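Local coordinates for endonuclease 2 (Arabidopsis thaliana, PDB 4CXP), which cleaves RNA and single-stranded DNA, and double-stranded DNA less well, to 5'-phosphate products with the help of three bound divalent metal ions, at residues 10-13 with 14-18; 45-48 with 49-52; 176-179 with 180-184. One frame throughout, in Å; residues are numbered along the deposited sequence. Where two conformers were deposited one is given.

Contact 1: residues 10-13 with 14-18; sequences CKIA and QTRLD
Gln-14 N and Cys-10 O, 2.9 Å apart, make the last strong i to i+4 backbone bond here, and what follows shows how a helix unwinds by degrees. Thr-15 N still reaches back to Lys-11 O, but at 3.4 Å the bond is weak. Arg-16 N then turns to Ala-13 O, three residues back, at 2.9 Å, a tighter turn than the alpha-helical one. A further weak bond joins Leu-17 N to Gln-14 O.

One hydroxyl and a water lie near Ile-12 O. Thr-15 OG1 sits 3.0 Å from Ile-12 O, placed there by a chi1 of 65° that tucks the hydroxyl between its own backbone N and carbonyl carbon. The water donates to the same Ile-12 O at 2.9 Å.

The apolar part is modest. Ile-12 and Arg-16 run side by side, and the CG2 branch of Ile-12 touches Arg-16 CD at 4.0 Å. The arginine bends at chi3, about its CG-CD bond, and its NH2 forms a salt bridge with Glu-197.

Further polar ends tie the turn outward: Gln-14 spans Gly-35 O and Leu-37 N, Lys-11 pairs with Glu-175, and Cys-10 is in disulfide linkage with Cys-41. The whole is a C-terminal helix end running into the N-cap of the next helix, where Asp-18 OD1 accepts from Ala-21 N, a short connection between helices 3-15 and 19-28 at the start of this S1/P1-type nuclease fold.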
loop_
_atom_site.group_PDB
_atom_site.type_symbol
_atom_site.label_atom_id
_atom_site.label_comp_id
_atom_site.label_asym_id
_atom_site.label_seq_id
_atom_site.Cartn_x
_atom_site.Cartn_y
_atom_site.Cartn_z
ATOM N N CYS A 10 7.125 -3.413 -3.606
ATOM C CA CYS A 10 8.288 -2.805 -4.220
ATOM C C CYS A 10 9.088 -3.784 -5.082
ATOM O O CYS A 10 9.669 -3.371 -6.080
ATOM C CB CYS A 10 9.156 -2.128 -3.165
ATOM S SG CYS A 10 8.438 -0.549 -2.660
ATOM N N LYS A 11 9.123 -5.068 -4.724
ATOM C CA LYS A 11 9.789 -6.079 -5.555
ATOM C C LYS A 11 9.061 -6.240 -6.885
ATOM O O LYS A 11 9.677 -6.270 -7.947
ATOM C CB LYS A 11 9.880 -7.415 -4.824
ATOM C CG LYS A 11 10.953 -7.450 -3.751
ATOM C CD LYS A 11 10.842 -8.696 -2.892
ATOM C CE LYS A 11 11.991 -8.819 -1.914
ATOM N NZ LYS A 11 13.199 -9.373 -2.573
ATOM N N ILE A 12 7.735 -6.311 -6.833
ATOM C CA ILE A 12 6.945 -6.386 -8.060
ATOM C C ILE A 12 7.209 -5.125 -8.895
ATOM O O ILE A 12 7.466 -5.189 -10.099
ATOM C CB ILE A 12 5.445 -6.554 -7.755
ATOM C CG1 ILE A 12 5.189 -7.934 -7.154
ATOM C CG2 ILE A 12 4.622 -6.345 -9.014
ATOM C CD1 ILE A 12 3.789 -8.119 -6.633
ATOM N N ALA A 13 7.136 -3.966 -8.254
ATOM C CA ALA A 13 7.271 -2.733 -8.992
ATOM C C ALA A 13 8.616 -2.619 -9.676
ATOM O O ALA A 13 8.702 -2.234 -10.848
ATOM C CB ALA A 13 7.064 -1.539 -8.088
ATOM N N GLN A 14 9.695 -2.938 -8.966
ATOM C CA GLN A 14 11.004 -2.645 -9.534
ATOM C C GLN A 14 11.256 -3.498 -10.778
ATOM O O GLN A 14 11.881 -3.044 -11.722
ATOM C CB GLN A 14 12.127 -2.764 -8.506
ATOM C CG GLN A 14 13.466 -2.249 -9.040
ATOM C CD GLN A 14 14.524 -2.056 -7.966
ATOM O OE1 GLN A 14 14.414 -2.602 -6.864
ATOM N NE2 GLN A 14 15.526 -1.232 -8.251
ATOM N N THR A 15 10.713 -4.703 -10.813
ATOM C CA THR A 15 10.865 -5.569 -11.974
ATOM C C THR A 15 9.989 -5.178 -13.167
ATOM O O THR A 15 10.197 -5.692 -14.253
ATOM C CB THR A 15 10.674 -7.062 -11.631
ATOM O OG1 THR A 15 9.331 -7.291 -11.216
ATOM C CG2 THR A 15 11.645 -7.493 -10.556
ATOM N N ARG A 16 9.066 -4.243 -12.974
ATOM C CA ARG A 16 8.170 -3.750 -14.022
ATOM C C ARG A 16 8.567 -2.358 -14.511
ATOM O O ARG A 16 7.853 -1.756 -15.300
ATOM C CB ARG A 16 6.730 -3.746 -13.530
ATOM C CG ARG A 16 6.185 -5.131 -13.270
ATOM C CD ARG A 16 4.745 -5.065 -12.793
ATOM N NE ARG A 16 3.831 -4.635 -13.842
ATOM C CZ ARG A 16 3.383 -5.426 -14.798
ATOM N NH1 ARG A 16 3.710 -6.715 -14.833
ATOM N NH2 ARG A 16 2.579 -4.922 -15.707
ATOM N N LEU A 17 9.708 -1.839 -14.087
ATOM C CA LEU A 17 10.145 -0.529 -14.538
ATOM C C LEU A 17 10.676 -0.612 -15.961
ATOM O O LEU A 17 11.341 -1.576 -16.347
ATOM C CB LEU A 17 11.231 0.006 -13.617
ATOM C CG LEU A 17 10.806 0.244 -12.170
ATOM C CD1 LEU A 17 11.969 0.789 -11.375
ATOM C CD2 LEU A 17 9.593 1.150 -12.082
ATOM N N ASP A 18 10.415 0.440 -16.717
ATOM C CA ASP A 18 11.037 0.633 -18.013
ATOM C C ASP A 18 12.446 1.166 -17.827
ATOM O O ASP A 18 12.876 1.457 -16.713
ATOM C CB ASP A 18 10.156 1.455 -18.944
ATOM C CG ASP A 18 9.956 2.882 -18.517
ATOM O OD1 ASP A 18 10.795 3.426 -17.794
ATOM O OD2 ASP A 18 8.918 3.480 -18.923
HETATM O O HOH W 1 6.965 -7.783 -11.275
#

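Contact 2: residues 45-48 with 49-52; sequences DRVK and FRYH. With ZN (zinc ion), chain E; SO4 (sulfate ion), chain I; SO4 (sulfate ion), chain K.
Arg-50 NH2 is gripped twice, by Arg-46 O at 2.9 Å and by O1 of a sulfate at 2.8 Å, both in the guanidinium plane. The first bond is nearly straight at 172°, although the nitrogen lies above the carbonyl plane of Arg-46. A bend at chi3 (-72°) turns the guanidinium back over Val-47, whose CG1 rests on one face, 3.6 Å from NH2. Arg-46 NH1 reaches the same sulfate oxygen, so two guanidinium groups, their planes 40° apart, share one anion.

The backbone curls in step: Tyr-51 N donates to Val-47 O at 2.8 Å, and Val-47 CG2 lies 3.8 Å from Tyr-51 CD2. His-52 ND1 meets Lys-48 O in the carbonyl plane and at the ring edge.

The extended chain of Lys-48 carries NZ to a second sulfate (O2, 2.8 Å) and to Asp-45 OD1, a salt bridge at 3.3 Å. Asp-45 OD1 binds zinc together with His-58, His-120, Asp-124 and two oxygens of that sulfate. Residues 45-49 are part of the substrate-binding site, and the sulfate on zinc may mark where a phosphate sits. This loop lies between helix 19-28 and strand 60-62, with Tyr-51 OH bonded to Glu-113 of helix 111-124.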
loop_
_atom_site.group_PDB
_atom_site.type_symbol
_atom_site.label_atom_id
_atom_site.label_comp_id
_atom_site.label_asym_id
_atom_site.label_seq_id
_atom_site.Cartn_x
_atom_site.Cartn_y
_atom_site.Cartn_z
ATOM N N ASP A 45 7.852 4.732 7.202
ATOM C CA ASP A 45 7.350 4.434 8.542
ATOM C C ASP A 45 8.347 4.839 9.635
ATOM O O ASP A 45 7.921 5.190 10.729
ATOM C CB ASP A 45 7.005 2.953 8.699
ATOM C CG ASP A 45 5.641 2.584 8.213
ATOM O OD1 ASP A 45 4.826 3.435 7.845
ATOM O OD2 ASP A 45 5.403 1.362 8.200
ATOM N N ARG A 46 9.635 4.834 9.309
ATOM C CA ARG A 46 10.694 5.144 10.268
ATOM C C ARG A 46 10.965 6.634 10.429
ATOM O O ARG A 46 11.829 7.001 11.194
ATOM C CB ARG A 46 11.984 4.426 9.877
ATOM C CG ARG A 46 11.889 2.924 10.024
ATOM C CD ARG A 46 13.265 2.288 9.958
ATOM N NE ARG A 46 13.879 2.445 8.644
ATOM C CZ ARG A 46 14.848 3.309 8.348
ATOM N NH1 ARG A 46 15.358 4.125 9.280
ATOM N NH2 ARG A 46 15.315 3.338 7.114
ATOM N N VAL A 47 10.208 7.483 9.731
ATOM C CA VAL A 47 10.293 8.943 9.927
ATOM C C VAL A 47 8.966 9.548 10.391
ATOM O O VAL A 47 8.784 10.759 10.377
ATOM C CB VAL A 47 10.853 9.688 8.699
ATOM C CG1 VAL A 47 12.279 9.225 8.426
ATOM C CG2 VAL A 47 9.973 9.539 7.474
ATOM N N LYS A 48 8.045 8.714 10.851
ATOM C CA LYS A 48 6.760 9.191 11.373
ATOM C C LYS A 48 6.892 10.177 12.518
ATOM O O LYS A 48 6.001 11.007 12.700
ATOM C CB LYS A 48 5.863 8.018 11.813
ATOM C CG LYS A 48 5.175 7.318 10.666
ATOM C CD LYS A 48 4.395 6.115 11.168
ATOM C CE LYS A 48 3.653 5.418 10.040
ATOM N NZ LYS A 48 3.037 4.153 10.518
ATOM N N PHE A 49 7.942 10.053 13.318
ATOM C CA PHE A 49 8.158 10.960 14.455
ATOM C C PHE A 49 9.219 12.002 14.193
ATOM O O PHE A 49 9.059 13.135 14.605
ATOM C CB PHE A 49 8.427 10.155 15.726
ATOM C CG PHE A 49 7.210 9.429 16.184
ATOM C CD1 PHE A 49 6.232 10.101 16.891
ATOM C CD2 PHE A 49 6.991 8.123 15.819
ATOM C CE1 PHE A 49 5.084 9.459 17.291
ATOM C CE2 PHE A 49 5.830 7.464 16.204
ATOM C CZ PHE A 49 4.877 8.138 16.934
ATOM N N ARG A 50 10.279 11.643 13.501
ATOM C CA ARG A 50 11.275 12.648 13.112
ATOM C C ARG A 50 10.654 13.698 12.195
ATOM O O ARG A 50 10.967 14.879 12.305
ATOM C CB ARG A 50 12.447 11.991 12.438
ATOM C CG ARG A 50 13.393 11.341 13.432
ATOM C CD ARG A 50 14.551 10.676 12.736
ATOM N NE ARG A 50 14.167 9.461 12.040
ATOM C CZ ARG A 50 14.985 8.765 11.258
ATOM N NH1 ARG A 50 16.228 9.168 11.047
ATOM N NH2 ARG A 50 14.561 7.657 10.677
ATOM N N TYR A 51 9.770 13.261 11.295
ATOM C CA TYR A 51 8.989 14.141 10.409
ATOM C C TYR A 51 7.539 13.988 10.821
ATOM O O TYR A 51 6.759 13.272 10.193
ATOM C CB TYR A 51 9.148 13.747 8.940
ATOM C CG TYR A 51 10.519 13.891 8.316
ATOM C CD1 TYR A 51 11.497 14.735 8.822
ATOM C CD2 TYR A 51 10.811 13.193 7.152
ATOM C CE1 TYR A 51 12.725 14.860 8.178
ATOM C CE2 TYR A 51 12.032 13.305 6.512
ATOM C CZ TYR A 51 12.989 14.138 7.021
ATOM O OH TYR A 51 14.204 14.264 6.376
ATOM N N HIS A 52 7.161 14.608 11.917
ATOM C CA HIS A 52 5.870 14.287 12.506
ATOM C C HIS A 52 4.701 14.731 11.600
ATOM O O HIS A 52 3.638 14.102 11.588
ATOM C CB HIS A 52 5.832 14.837 13.924
ATOM C CG HIS A 52 4.864 14.154 14.838
ATOM N ND1 HIS A 52 4.444 12.837 14.728
ATOM C CD2 HIS A 52 4.242 14.655 15.930
ATOM C CE1 HIS A 52 3.594 12.578 15.706
ATOM N NE2 HIS A 52 3.460 13.660 16.451
HETATM ZN ZN ZN E . 2.952 3.493 6.357
HETATM S S SO4 I . 2.052 1.441 8.081
HETATM O O1 SO4 I . 3.069 0.986 9.105
HETATM O O2 SO4 I . 1.718 2.967 8.294
HETATM O O3 SO4 I . 0.924 0.421 8.142
HETATM O O4 SO4 I . 2.714 1.384 6.740
HETATM S S SO4 K . 17.388 7.313 8.060
HETATM O O1 SO4 K . 16.163 6.675 8.556
HETATM O O2 SO4 K . 17.948 8.152 9.143
HETATM O O3 SO4 K . 17.105 8.153 6.885
HETATM O O4 SO4 K . 18.371 6.274 7.689
#

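Contact 3: residues 176-179 with 180-184. With NAG (2-acetamido-2-deoxy-beta-D-glucopyranose), chain D.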
loop_
_atom_site.group_PDB
_atom_site.type_symbol
_atom_site.label_atom_id
_atom_site.label_comp_id
_atom_site.label_asym_id
_atom_site.label_seq_id
_atom_site.Cartn_x
_atom_site.Cartn_y
_atom_site.Cartn_z
ATOM N N GLY A 176 8.430 -16.649 -2.262
ATOM C CA GLY A 176 7.381 -17.492 -2.792
ATOM C C GLY A 176 6.108 -16.747 -3.150
ATOM O O GLY A 176 5.535 -16.959 -4.203
ATOM N N MET A 177 5.681 -15.868 -2.271
ATOM C CA MET A 177 4.471 -15.104 -2.528
ATOM C C MET A 177 4.688 -14.130 -3.701
ATOM O O MET A 177 3.846 -14.024 -4.580
ATOM C CB MET A 177 3.984 -14.387 -1.267
ATOM C CG MET A 177 2.577 -13.815 -1.419
ATOM S SD MET A 177 1.953 -12.851 -0.026
ATOM C CE MET A 177 2.017 -14.119 1.193
ATOM N N VAL A 178 5.830 -13.449 -3.733
ATOM C CA VAL A 178 6.166 -12.561 -4.851
ATOM C C VAL A 178 6.114 -13.279 -6.171
ATOM O O VAL A 178 5.554 -12.794 -7.147
ATOM C CB VAL A 178 7.606 -12.030 -4.730
ATOM C CG1 VAL A 178 8.076 -11.330 -6.014
ATOM C CG2 VAL A 178 7.633 -11.090 -3.573
ATOM N N ASP A 179 6.758 -14.442 -6.213
ATOM C CA ASP A 179 6.841 -15.186 -7.443
ATOM C C ASP A 179 5.467 -15.627 -7.914
ATOM O O ASP A 179 5.146 -15.578 -9.096
ATOM C CB ASP A 179 7.792 -16.382 -7.274
ATOM C CG ASP A 179 9.263 -15.951 -7.098
ATOM O OD1 ASP A 179 9.596 -14.777 -7.348
ATOM O OD2 ASP A 179 10.077 -16.792 -6.668
ATOM N N ALA A 180 4.609 -16.034 -6.984
ATOM C CA ALA A 180 3.273 -16.474 -7.329
ATOM C C ALA A 180 2.410 -15.303 -7.819
ATOM O O ALA A 180 1.613 -15.447 -8.752
ATOM C CB ALA A 180 2.625 -17.172 -6.143
ATOM N N LEU A 181 2.556 -14.144 -7.188
ATOM C CA LEU A 181 1.859 -12.945 -7.651
ATOM C C LEU A 181 2.311 -12.549 -9.052
ATOM O O LEU A 181 1.483 -12.216 -9.898
ATOM C CB LEU A 181 2.041 -11.799 -6.660
ATOM C CG LEU A 181 1.364 -11.975 -5.316
ATOM C CD1 LEU A 181 1.884 -10.982 -4.317
ATOM C CD2 LEU A 181 -0.143 -11.874 -5.448
ATOM N N LYS A 182 3.611 -12.574 -9.304
ATOM C CA LYS A 182 4.127 -12.237 -10.628
ATOM C C LYS A 182 3.601 -13.190 -11.687
ATOM O O LYS A 182 3.215 -12.778 -12.784
ATOM C CB LYS A 182 5.651 -12.220 -10.615
ATOM C CG LYS A 182 6.231 -11.034 -9.871
ATOM C CD LYS A 182 7.730 -11.144 -9.658
ATOM C CE LYS A 182 8.541 -10.938 -10.901
ATOM N NZ LYS A 182 9.953 -11.084 -10.453
ATOM N N LYS A 183 3.553 -14.481 -11.382
ATOM C CA LYS A 183 3.008 -15.430 -12.334
ATOM C C LYS A 183 1.545 -15.134 -12.627
ATOM O O LYS A 183 1.123 -15.195 -13.782
ATOM C CB LYS A 183 3.211 -16.859 -11.844
ATOM C CG LYS A 183 4.674 -17.292 -11.946
ATOM C CD LYS A 183 4.912 -18.753 -11.605
ATOM C CE LYS A 183 6.399 -19.085 -11.655
ATOM N NZ LYS A 183 7.142 -18.491 -10.510
ATOM N N ASN A 184 0.765 -14.811 -11.606
ATOM C CA ASN A 184 -0.638 -14.517 -11.836
ATOM C C ASN A 184 -0.866 -13.203 -12.587
ATOM O O ASN A 184 -1.778 -13.101 -13.382
ATOM C CB ASN A 184 -1.407 -14.551 -10.526
ATOM C CG ASN A 184 -1.721 -15.964 -10.090
ATOM O OD1 ASN A 184 -1.404 -16.922 -10.788
ATOM N ND2 ASN A 184 -2.352 -16.099 -8.930
HETATM C C1 NAG D . -2.745 -17.427 -8.482
HETATM C C2 NAG D . -3.093 -17.425 -6.997
HETATM C C3 NAG D . -3.596 -18.801 -6.585
HETATM C C4 NAG D . -4.752 -19.220 -7.476
HETATM C C5 NAG D . -4.366 -19.089 -8.945
HETATM C C6 NAG D . -5.516 -19.379 -9.901
HETATM C C7 NAG D . -1.710 -15.757 -5.902
HETATM C C8 NAG D . -0.505 -15.456 -5.069
HETATM N N2 NAG D . -1.961 -17.025 -6.189
HETATM O O3 NAG D . -3.979 -18.776 -5.223
HETATM O O4 NAG D . -5.086 -20.558 -7.165
HETATM O O5 NAG D . -3.922 -17.766 -9.199
HETATM O O6 NAG D . -6.595 -18.507 -9.648
HETATM O O7 NAG D . -2.403 -14.828 -6.343
HETATM O O HOH W 2 7.750 -15.452 -10.739
#
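Met-177 O and Leu-181 N, 2.9 Å apart, belong to a regular alpha-helical run in which four successive i to i+4 bonds satisfy the amides of residues 180 to 183. Ala-180 N binds Gly-176 O, Lys-182 N binds Val-178 O at 2.9 Å, and Lys-183 N binds Asp-179 O at 3.0 Å. Asp-179 O also accepts from a water that takes a bond from Lys-183 NZ, which the bend at chi4 (72°) brings back over the turn. Lys-182 O and Lys-183 O accept from Thr-186 OG1 and Thr-187 OG1, respectively.

Val-178 CG1 lies alongside the aliphatic part of Lys-182, 3.7 Å from CD. Met-177 and Leu-181 point the same way, CG to CD1 at 4.1 Å, and pack against Ile-8 and Tyr-244.

Asn-184, whose N donates to Ala-180 O, is a glycosylation site and carries an N-acetylglucosamine. Its acetyl methyl C8 folds back to lie 3.7 Å from Ala-180 CB and 3.6 Å from Leu-181 CD2. Were Leu-181 an alanine, a gap would be likely to open beside Met-177 CG, and the acetyl methyl to lose its neighbour CD2. ND2 of Asn-184 holds C1 by a covalent bond of 1.5 Å.

In the fold
From the N terminus the chain meets contact 1 at the end of helix 3-15, contact 2 in the loop between helix 19-28 and strand 60-62, and contact 3 on helix 176-187. Each closes only a turn of continuous chain; they lie in series, and none nests in or crosses another. Contacts 1 and 3, far apart in sequence, nonetheless meet in space: their centres are about 13 Å apart, and Ile-12 and Lys-11 pack on Leu-181 and Val-178, respectively, joining the first helix to helix 176-187. Contact 2 stands apart at one of the zinc sites, its centre about 26 Å from that of contact 1 and about 31 Å from that of contact 3.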